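Local coordinates for Mgp-operon protein 3 (Mycoplasma pneumoniae, PDB 6RJ1) that probably helps the bacterium adhere to host cells as a membrane-held, probably sugar-binding surface protein that works with the adhesin P1, at residues V546-G558 with T690-L704. Numbering follows the deposited sequence.
Sequences VADHLVFAAFKAG and TDQLLVYGIVNESEL
H549 begins the contact by laying its imidazole alongside N700, whose CB lies 3.5 Å from H549 NE2, while I698 packs on H549 CB. The ring is held from within the type I' turn V546 to H549: H549 ND1 donates to A547 O in the plane of the imidazole, a polar tether suited to a partly exposed strand end. N700 in turn heads helix 701-712, forming a capping box with E703; its OD1 accepts from S702 OG and E703 N on opposite faces of the amide.

From L550 to F555 the strands pair antiparallel, L550, F552 and A554 being hydrogen-bonded partners of V699, G697 and V695. One methyl, L550 CD2, touches both V699 CG1 (3.9 Å) and L704 CD2, which suits a long apolar chain between strand and helix. V551, on the opposite face from L550, is a non-hydrogen-bonded partner of I698, its CG2 against I698 CG1 (4.0 Å); beta-branched residues suit such strands. F552, with CG between its backbone N and carbonyl carbon (chi1 82°), swings its ring over G697, whose N lies 4.0 Å from F552 CE1. Glycine has no side chain on the face the ring occupies, which lets the ring lie over backbone; V699 CG1 approaches F552 CD1, and V695 CG1 approaches F552 CE2. A553, small, meets the CB of Y696. L694 CD1 rests over the F555 ring in a CH-pi contact, 3.9 Å from the centroid. K556 N closes the pairing on L693 O (2.8 Å), a water bridges K556 O and L693 N, and the lysine's bent chain takes NZ to A557 O and N660.

The turn links 538-546 and 549-563 as a beta hairpin, and 693-699 lies between 549-563 and 723-732. The V551, A553 and I698 face packs against the antiparallel sheet containing 779-786 and 799-805, while helix 701-712 directly follows 693-699.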
ATOM      1  N   VAL A 546       7.954 -11.096 -15.998  1.00 72.77           N
ATOM      2  CA  VAL A 546       9.259 -11.750 -16.125  1.00 73.17           C
ATOM      3  C   VAL A 546       9.034 -13.263 -16.278  1.00 78.98           C
ATOM      4  O   VAL A 546       8.216 -13.832 -15.552  1.00 79.19           O
ATOM      5  CB  VAL A 546      10.243 -11.364 -14.962  1.00 76.73           C
ATOM      6  CG1 VAL A 546       9.680 -11.706 -13.578  1.00 76.14           C
ATOM      7  CG2 VAL A 546      11.634 -11.960 -15.160  1.00 76.28           C
ATOM      8  N   ALA A 547       9.727 -13.896 -17.251  1.00 76.65           N
ATOM      9  CA  ALA A 547       9.640 -15.331 -17.552  1.00 76.59           C
ATOM     10  C   ALA A 547       8.183 -15.830 -17.654  1.00 80.46           C
ATOM     11  O   ALA A 547       7.819 -16.812 -16.998  1.00 79.33           O
ATOM     12  CB  ALA A 547      10.435 -16.143 -16.526  1.00 77.22           C
ATOM     13  N   ASP A 548       7.352 -15.105 -18.459  1.00 77.80           N
ATOM     14  CA  ASP A 548       5.920 -15.354 -18.724  1.00 78.28           C
ATOM     15  C   ASP A 548       5.048 -15.367 -17.444  1.00 81.42           C
ATOM     16  O   ASP A 548       3.964 -15.963 -17.426  1.00 81.55           O
ATOM     17  CB  ASP A 548       5.709 -16.634 -19.566  1.00 80.99           C
ATOM     18  CG  ASP A 548       6.353 -16.607 -20.939  1.00100.78           C
ATOM     19  OD1 ASP A 548       6.200 -15.584 -21.650  1.00104.00           O
ATOM     20  OD2 ASP A 548       6.993 -17.616 -21.316  1.00108.08           O
ATOM     21  N   HIS A 549       5.501 -14.662 -16.402  1.00 76.74           N
ATOM     22  CA  HIS A 549       4.823 -14.579 -15.114  1.00 76.04           C
ATOM     23  C   HIS A 549       4.749 -13.151 -14.614  1.00 77.80           C
ATOM     24  O   HIS A 549       5.633 -12.343 -14.912  1.00 76.59           O
ATOM     25  CB  HIS A 549       5.574 -15.426 -14.077  1.00 77.07           C
ATOM     26  CG  HIS A 549       5.340 -16.898 -14.193  1.00 81.01           C
ATOM     27  ND1 HIS A 549       5.881 -17.638 -15.232  1.00 82.96           N
ATOM     28  CD2 HIS A 549       4.650 -17.728 -13.377  1.00 83.16           C
ATOM     29  CE1 HIS A 549       5.480 -18.881 -15.034  1.00 82.64           C
ATOM     30  NE2 HIS A 549       4.745 -18.986 -13.925  1.00 83.08           N
ATOM     31  N   LEU A 550       3.708 -12.855 -13.817  1.00 73.36           N
ATOM     32  CA  LEU A 550       3.512 -11.552 -13.199  1.00 72.56           C
ATOM     33  C   LEU A 550       4.096 -11.561 -11.781  1.00 74.72           C
ATOM     34  O   LEU A 550       3.847 -12.473 -11.001  1.00 74.47           O
ATOM     35  CB  LEU A 550       2.022 -11.158 -13.167  1.00 72.54           C
ATOM     36  CG  LEU A 550       1.703  -9.809 -12.490  1.00 77.42           C
ATOM     37  CD1 LEU A 550       1.856  -8.653 -13.458  1.00 77.85           C
ATOM     38  CD2 LEU A 550       0.332  -9.816 -11.848  1.00 78.75           C
ATOM     39  N   VAL A 551       4.857 -10.528 -11.461  1.00 68.95           N
ATOM     40  CA  VAL A 551       5.447 -10.339 -10.153  1.00 67.41           C
ATOM     41  C   VAL A 551       4.850  -9.046  -9.573  1.00 69.51           C
ATOM     42  O   VAL A 551       4.680  -8.065 -10.297  1.00 69.53           O
ATOM     43  CB  VAL A 551       6.991 -10.333 -10.258  1.00 70.74           C
ATOM     44  CG1 VAL A 551       7.632  -9.763  -9.004  1.00 71.25           C
ATOM     45  CG2 VAL A 551       7.519 -11.737 -10.525  1.00 70.16           C
ATOM     46  N   PHE A 552       4.478  -9.067  -8.291  1.00 63.76           N
ATOM     47  CA  PHE A 552       3.911  -7.905  -7.609  1.00 61.64           C
ATOM     48  C   PHE A 552       4.403  -7.818  -6.160  1.00 61.93           C
ATOM     49  O   PHE A 552       4.898  -8.802  -5.595  1.00 60.82           O
ATOM     50  CB  PHE A 552       2.366  -7.922  -7.678  1.00 63.05           C
ATOM     51  CG  PHE A 552       1.713  -8.792  -6.630  1.00 64.27           C
ATOM     52  CD1 PHE A 552       1.629 -10.172  -6.800  1.00 67.14           C
ATOM     53  CD2 PHE A 552       1.220  -8.239  -5.450  1.00 65.53           C
ATOM     54  CE1 PHE A 552       1.059 -10.983  -5.810  1.00 67.38           C
ATOM     55  CE2 PHE A 552       0.667  -9.052  -4.456  1.00 67.71           C
ATOM     56  CZ  PHE A 552       0.590 -10.417  -4.644  1.00 65.61           C
ATOM     57  N   ALA A 553       4.236  -6.631  -5.566  1.00 56.99           N
ATOM     58  CA  ALA A 553       4.569  -6.313  -4.180  1.00 56.20           C
ATOM     59  C   ALA A 553       3.683  -5.177  -3.740  1.00 60.65           C
ATOM     60  O   ALA A 553       3.380  -4.265  -4.523  1.00 60.18           O
ATOM     61  CB  ALA A 553       6.031  -5.926  -4.038  1.00 56.58           C
ATOM     62  N   ALA A 554       3.225  -5.257  -2.493  1.00 57.39           N
ATOM     63  CA  ALA A 554       2.325  -4.281  -1.900  1.00 56.86           C
ATOM     64  C   ALA A 554       2.432  -4.335  -0.387  1.00 60.44           C
ATOM     65  O   ALA A 554       2.880  -5.336   0.173  1.00 59.64           O
ATOM     66  CB  ALA A 554       0.889  -4.602  -2.313  1.00 57.32           C
ATOM     67  N   PHE A 555       2.003  -3.266   0.277  1.00 56.17           N
ATOM     68  CA  PHE A 555       1.913  -3.273   1.725  1.00 54.97           C
ATOM     69  C   PHE A 555       0.466  -3.598   2.020  1.00 58.46           C
ATOM     70  O   PHE A 555      -0.429  -3.113   1.323  1.00 58.02           O
ATOM     71  CB  PHE A 555       2.275  -1.917   2.333  1.00 56.22           C
ATOM     72  CG  PHE A 555       3.706  -1.835   2.773  1.00 57.34           C
ATOM     73  CD1 PHE A 555       4.118  -2.422   3.969  1.00 59.72           C
ATOM     74  CD2 PHE A 555       4.652  -1.178   1.994  1.00 58.37           C
ATOM     75  CE1 PHE A 555       5.455  -2.366   4.365  1.00 59.81           C
ATOM     76  CE2 PHE A 555       5.986  -1.116   2.395  1.00 60.63           C
ATOM     77  CZ  PHE A 555       6.378  -1.716   3.575  1.00 58.81           C
ATOM     78  N   LYS A 556       0.234  -4.452   3.012  1.00 54.41           N
ATOM     79  CA  LYS A 556      -1.112  -4.803   3.435  1.00 53.60           C
ATOM     80  C   LYS A 556      -1.647  -3.563   4.144  1.00 58.65           C
ATOM     81  O   LYS A 556      -1.006  -3.059   5.073  1.00 58.97           O
ATOM     82  CB  LYS A 556      -1.055  -6.004   4.398  1.00 54.96           C
ATOM     83  CG  LYS A 556      -2.398  -6.416   4.990  1.00 52.89           C
ATOM     84  CD  LYS A 556      -2.232  -7.092   6.359  1.00 60.31           C
ATOM     85  CE  LYS A 556      -2.437  -6.132   7.515  1.00 72.25           C
ATOM     86  NZ  LYS A 556      -3.884  -5.870   7.772  1.00 90.20           N
ATOM     87  N   ALA A 557      -2.780  -3.033   3.671  1.00 55.07           N
ATOM     88  CA  ALA A 557      -3.413  -1.878   4.309  1.00 54.47           C
ATOM     89  C   ALA A 557      -4.110  -2.391   5.588  1.00 59.57           C
ATOM     90  O   ALA A 557      -4.549  -3.547   5.621  1.00 59.83           O
ATOM     91  CB  ALA A 557      -4.424  -1.253   3.367  1.00 54.66           C
ATOM     92  N   GLY A 558      -4.161  -1.562   6.629  1.00 55.14           N
ATOM     93  CA  GLY A 558      -4.799  -1.931   7.886  1.00 54.76           C
ATOM     94  C   GLY A 558      -6.286  -2.165   7.712  1.00 59.67           C
ATOM     95  O   GLY A 558      -6.989  -1.280   7.239  1.00 60.29           O
ATOM     96  N   THR A 690       0.569  -8.369  11.745  1.00 54.99           N
ATOM     97  CA  THR A 690      -0.519  -7.516  11.240  1.00 55.70           C
ATOM     98  C   THR A 690      -0.081  -6.098  10.868  1.00 61.51           C
ATOM     99  O   THR A 690      -0.773  -5.431  10.100  1.00 62.14           O
ATOM    100  CB  THR A 690      -1.710  -7.460  12.228  1.00 64.09           C
ATOM    101  OG1 THR A 690      -1.265  -7.097  13.541  1.00 62.41           O
ATOM    102  CG2 THR A 690      -2.538  -8.739  12.248  1.00 62.16           C
ATOM    103  N   ASP A 691       1.036  -5.623  11.427  1.00 58.78           N
ATOM    104  CA  ASP A 691       1.512  -4.264  11.174  1.00 58.63           C
ATOM    105  C   ASP A 691       2.775  -4.220  10.330  1.00 61.63           C
ATOM    106  O   ASP A 691       3.670  -5.041  10.526  1.00 61.65           O
ATOM    107  CB  ASP A 691       1.688  -3.497  12.495  1.00 60.82           C
ATOM    108  CG  ASP A 691       0.376  -3.313  13.250  1.00 76.38           C
ATOM    109  OD1 ASP A 691      -0.355  -2.347  12.943  1.00 77.64           O
ATOM    110  OD2 ASP A 691       0.076  -4.142  14.139  1.00 82.80           O
ATOM    111  N   GLN A 692       2.835  -3.255   9.374  1.00 56.79           N
ATOM    112  CA  GLN A 692       3.952  -2.997   8.448  1.00 54.60           C
ATOM    113  C   GLN A 692       4.291  -4.260   7.645  1.00 57.98           C
ATOM    114  O   GLN A 692       5.462  -4.628   7.496  1.00 57.48           O
ATOM    115  CB  GLN A 692       5.189  -2.428   9.184  1.00 54.75           C
ATOM    116  CG  GLN A 692       4.906  -1.294  10.157  1.00 50.48           C
ATOM    117  CD  GLN A 692       4.979   0.081   9.556  1.00 55.94           C
ATOM    118  OE1 GLN A 692       4.429   0.368   8.499  1.00 50.99           O
ATOM    119  NE2 GLN A 692       5.650   0.985  10.245  1.00 47.84           N
ATOM    120  N   LEU A 693       3.247  -4.922   7.130  1.00 53.84           N
ATOM    121  CA  LEU A 693       3.375  -6.167   6.386  1.00 53.13           C
ATOM    122  C   LEU A 693       3.477  -5.997   4.877  1.00 58.22           C
ATOM    123  O   LEU A 693       2.523  -5.550   4.227  1.00 58.77           O
ATOM    124  CB  LEU A 693       2.222  -7.116   6.745  1.00 52.53           C
ATOM    125  CG  LEU A 693       2.559  -8.390   7.520  1.00 55.51           C
ATOM    126  CD1 LEU A 693       3.268  -8.095   8.846  1.00 53.85           C
ATOM    127  CD2 LEU A 693       1.301  -9.186   7.771  1.00 57.37           C
ATOM    128  N   LEU A 694       4.639  -6.387   4.315  1.00 53.77           N
ATOM    129  CA  LEU A 694       4.835  -6.386   2.879  1.00 53.11           C
ATOM    130  C   LEU A 694       4.394  -7.747   2.348  1.00 57.42           C
ATOM    131  O   LEU A 694       4.775  -8.783   2.876  1.00 56.19           O
ATOM    132  CB  LEU A 694       6.281  -6.067   2.465  1.00 52.70           C
ATOM    133  CG  LEU A 694       6.472  -5.819   0.945  1.00 56.19           C
ATOM    134  CD1 LEU A 694       6.235  -4.349   0.577  1.00 55.12           C
ATOM    135  CD2 LEU A 694       7.826  -6.286   0.478  1.00 56.19           C
ATOM    136  N   VAL A 695       3.556  -7.715   1.330  1.00 55.28           N
ATOM    137  CA  VAL A 695       2.991  -8.854   0.625  1.00 55.84           C
ATOM    138  C   VAL A 695       3.619  -8.826  -0.777  1.00 61.84           C
ATOM    139  O   VAL A 695       3.671  -7.773  -1.417  1.00 61.36           O
ATOM    140  CB  VAL A 695       1.439  -8.711   0.604  1.00 59.95           C
ATOM    141  CG1 VAL A 695       0.791  -9.672  -0.374  1.00 59.92           C
ATOM    142  CG2 VAL A 695       0.854  -8.901   1.999  1.00 59.43           C
ATOM    143  N   TYR A 696       4.148  -9.963  -1.222  1.00 59.89           N
ATOM    144  CA  TYR A 696       4.801 -10.084  -2.532  1.00 60.14           C
ATOM    145  C   TYR A 696       4.558 -11.473  -3.104  1.00 65.84           C
ATOM    146  O   TYR A 696       4.190 -12.386  -2.363  1.00 65.11           O
ATOM    147  CB  TYR A 696       6.315  -9.789  -2.425  1.00 61.25           C
ATOM    148  CG  TYR A 696       7.072 -10.741  -1.518  1.00 62.49           C
ATOM    149  CD1 TYR A 696       7.134 -10.526  -0.140  1.00 63.91           C
ATOM    150  CD2 TYR A 696       7.733 -11.853  -2.035  1.00 62.95           C
ATOM    151  CE1 TYR A 696       7.806 -11.408   0.701  1.00 64.27           C
ATOM    152  CE2 TYR A 696       8.420 -12.735  -1.203  1.00 63.99           C
ATOM    153  CZ  TYR A 696       8.446 -12.514   0.166  1.00 72.70           C
ATOM    154  OH  TYR A 696       9.110 -13.386   1.000  1.00 75.83           O
ATOM    155  N   GLY A 697       4.781 -11.631  -4.402  1.00 63.78           N
ATOM    156  CA  GLY A 697       4.612 -12.925  -5.043  1.00 63.73           C
ATOM    157  C   GLY A 697       4.722 -12.935  -6.548  1.00 67.71           C
ATOM    158  O   GLY A 697       4.809 -11.886  -7.197  1.00 66.37           O
ATOM    159  N   ILE A 698       4.740 -14.159  -7.091  1.00 64.94           N
ATOM    160  CA  ILE A 698       4.771 -14.485  -8.510  1.00 65.22           C
ATOM    161  C   ILE A 698       3.437 -15.173  -8.845  1.00 70.29           C
ATOM    162  O   ILE A 698       2.973 -16.019  -8.073  1.00 70.64           O
ATOM    163  CB  ILE A 698       6.037 -15.315  -8.904  1.00 68.25           C
ATOM    164  CG1 ILE A 698       6.163 -15.447 -10.438  1.00 67.80           C
ATOM    165  CG2 ILE A 698       6.125 -16.695  -8.172  1.00 69.36           C
ATOM    166  CD1 ILE A 698       7.507 -15.953 -10.930  1.00 76.28           C
ATOM    167  N   VAL A 699       2.797 -14.769  -9.952  1.00 66.53           N
ATOM    168  CA  VAL A 699       1.500 -15.305 -10.350  1.00 66.46           C
ATOM    169  C   VAL A 699       1.515 -15.688 -11.846  1.00 72.83           C
ATOM    170  O   VAL A 699       1.972 -14.910 -12.688  1.00 72.74           O
ATOM    171  CB  VAL A 699       0.310 -14.382  -9.914  1.00 69.83           C
ATOM    172  CG1 VAL A 699       0.746 -12.942  -9.636  1.00 69.86           C
ATOM    173  CG2 VAL A 699      -0.870 -14.430 -10.871  1.00 69.15           C
ATOM    174  N   ASN A 700       1.065 -16.929 -12.146  1.00 70.58           N
ATOM    175  CA  ASN A 700       0.996 -17.496 -13.492  1.00 71.10           C
ATOM    176  C   ASN A 700      -0.331 -17.199 -14.198  1.00 76.57           C
ATOM    177  O   ASN A 700      -1.288 -16.765 -13.550  1.00 75.47           O
ATOM    178  CB  ASN A 700       1.269 -19.005 -13.461  1.00 72.89           C
ATOM    179  CG  ASN A 700       0.329 -19.803 -12.600  1.00 89.20           C
ATOM    180  OD1 ASN A 700      -0.869 -19.919 -12.868  1.00 79.16           O
ATOM    181  ND2 ASN A 700       0.862 -20.382 -11.546  1.00 84.34           N
ATOM    182  N   GLU A 701      -0.385 -17.483 -15.526  1.00 75.01           N
ATOM    183  CA  GLU A 701      -1.547 -17.270 -16.397  1.00 75.96           C
ATOM    184  C   GLU A 701      -2.844 -17.906 -15.891  1.00 80.71           C
ATOM    185  O   GLU A 701      -3.893 -17.271 -16.004  1.00 80.77           O
ATOM    186  CB  GLU A 701      -1.266 -17.713 -17.841  1.00 77.84           C
ATOM    187  CG  GLU A 701      -0.455 -16.707 -18.642  1.00 95.11           C
ATOM    188  CD  GLU A 701      -0.911 -16.479 -20.073  1.00129.14           C
ATOM    189  OE1 GLU A 701      -0.902 -17.450 -20.865  1.00130.90           O
ATOM    190  OE2 GLU A 701      -1.265 -15.325 -20.405  1.00127.80           O
ATOM    191  N   SER A 702      -2.787 -19.145 -15.347  1.00 76.96           N
ATOM    192  CA  SER A 702      -3.982 -19.819 -14.831  1.00 76.63           C
ATOM    193  C   SER A 702      -4.510 -19.130 -13.560  1.00 80.89           C
ATOM    194  O   SER A 702      -5.724 -19.046 -13.376  1.00 81.30           O
ATOM    195  CB  SER A 702      -3.733 -21.310 -14.617  1.00 80.48           C
ATOM    196  OG  SER A 702      -3.132 -21.609 -13.368  1.00 91.28           O
ATOM    197  N   GLU A 703      -3.598 -18.602 -12.715  1.00 76.56           N
ATOM    198  CA  GLU A 703      -3.959 -17.863 -11.503  1.00 76.03           C
ATOM    199  C   GLU A 703      -4.595 -16.525 -11.898  1.00 78.57           C
ATOM    200  O   GLU A 703      -5.562 -16.092 -11.270  1.00 77.97           O
ATOM    201  CB  GLU A 703      -2.738 -17.644 -10.594  1.00 77.45           C
ATOM    202  CG  GLU A 703      -2.254 -18.901  -9.888  1.00 86.90           C
ATOM    203  CD  GLU A 703      -0.970 -18.747  -9.091  1.00106.56           C
ATOM    204  OE1 GLU A 703       0.051 -18.326  -9.682  1.00 94.58           O
ATOM    205  OE2 GLU A 703      -0.981 -19.066  -7.879  1.00102.05           O
ATOM    206  N   LEU A 704      -4.076 -15.901 -12.968  1.00 74.99           N
ATOM    207  CA  LEU A 704      -4.603 -14.653 -13.515  1.00 74.81           C
ATOM    208  C   LEU A 704      -5.954 -14.885 -14.181  1.00 78.33           C
ATOM    209  O   LEU A 704      -6.843 -14.051 -14.043  1.00 77.77           O
ATOM    210  CB  LEU A 704      -3.619 -14.029 -14.518  1.00 74.88           C
ATOM    211  CG  LEU A 704      -2.396 -13.324 -13.929  1.00 79.23           C
ATOM    212  CD1 LEU A 704      -1.374 -13.029 -15.001  1.00 79.45           C
ATOM    213  CD2 LEU A 704      -2.774 -12.048 -13.188  1.00 80.46           C
TER
HETATM  214  O   HOH W   1       0.526  -4.281   6.982  1.00 56.37           O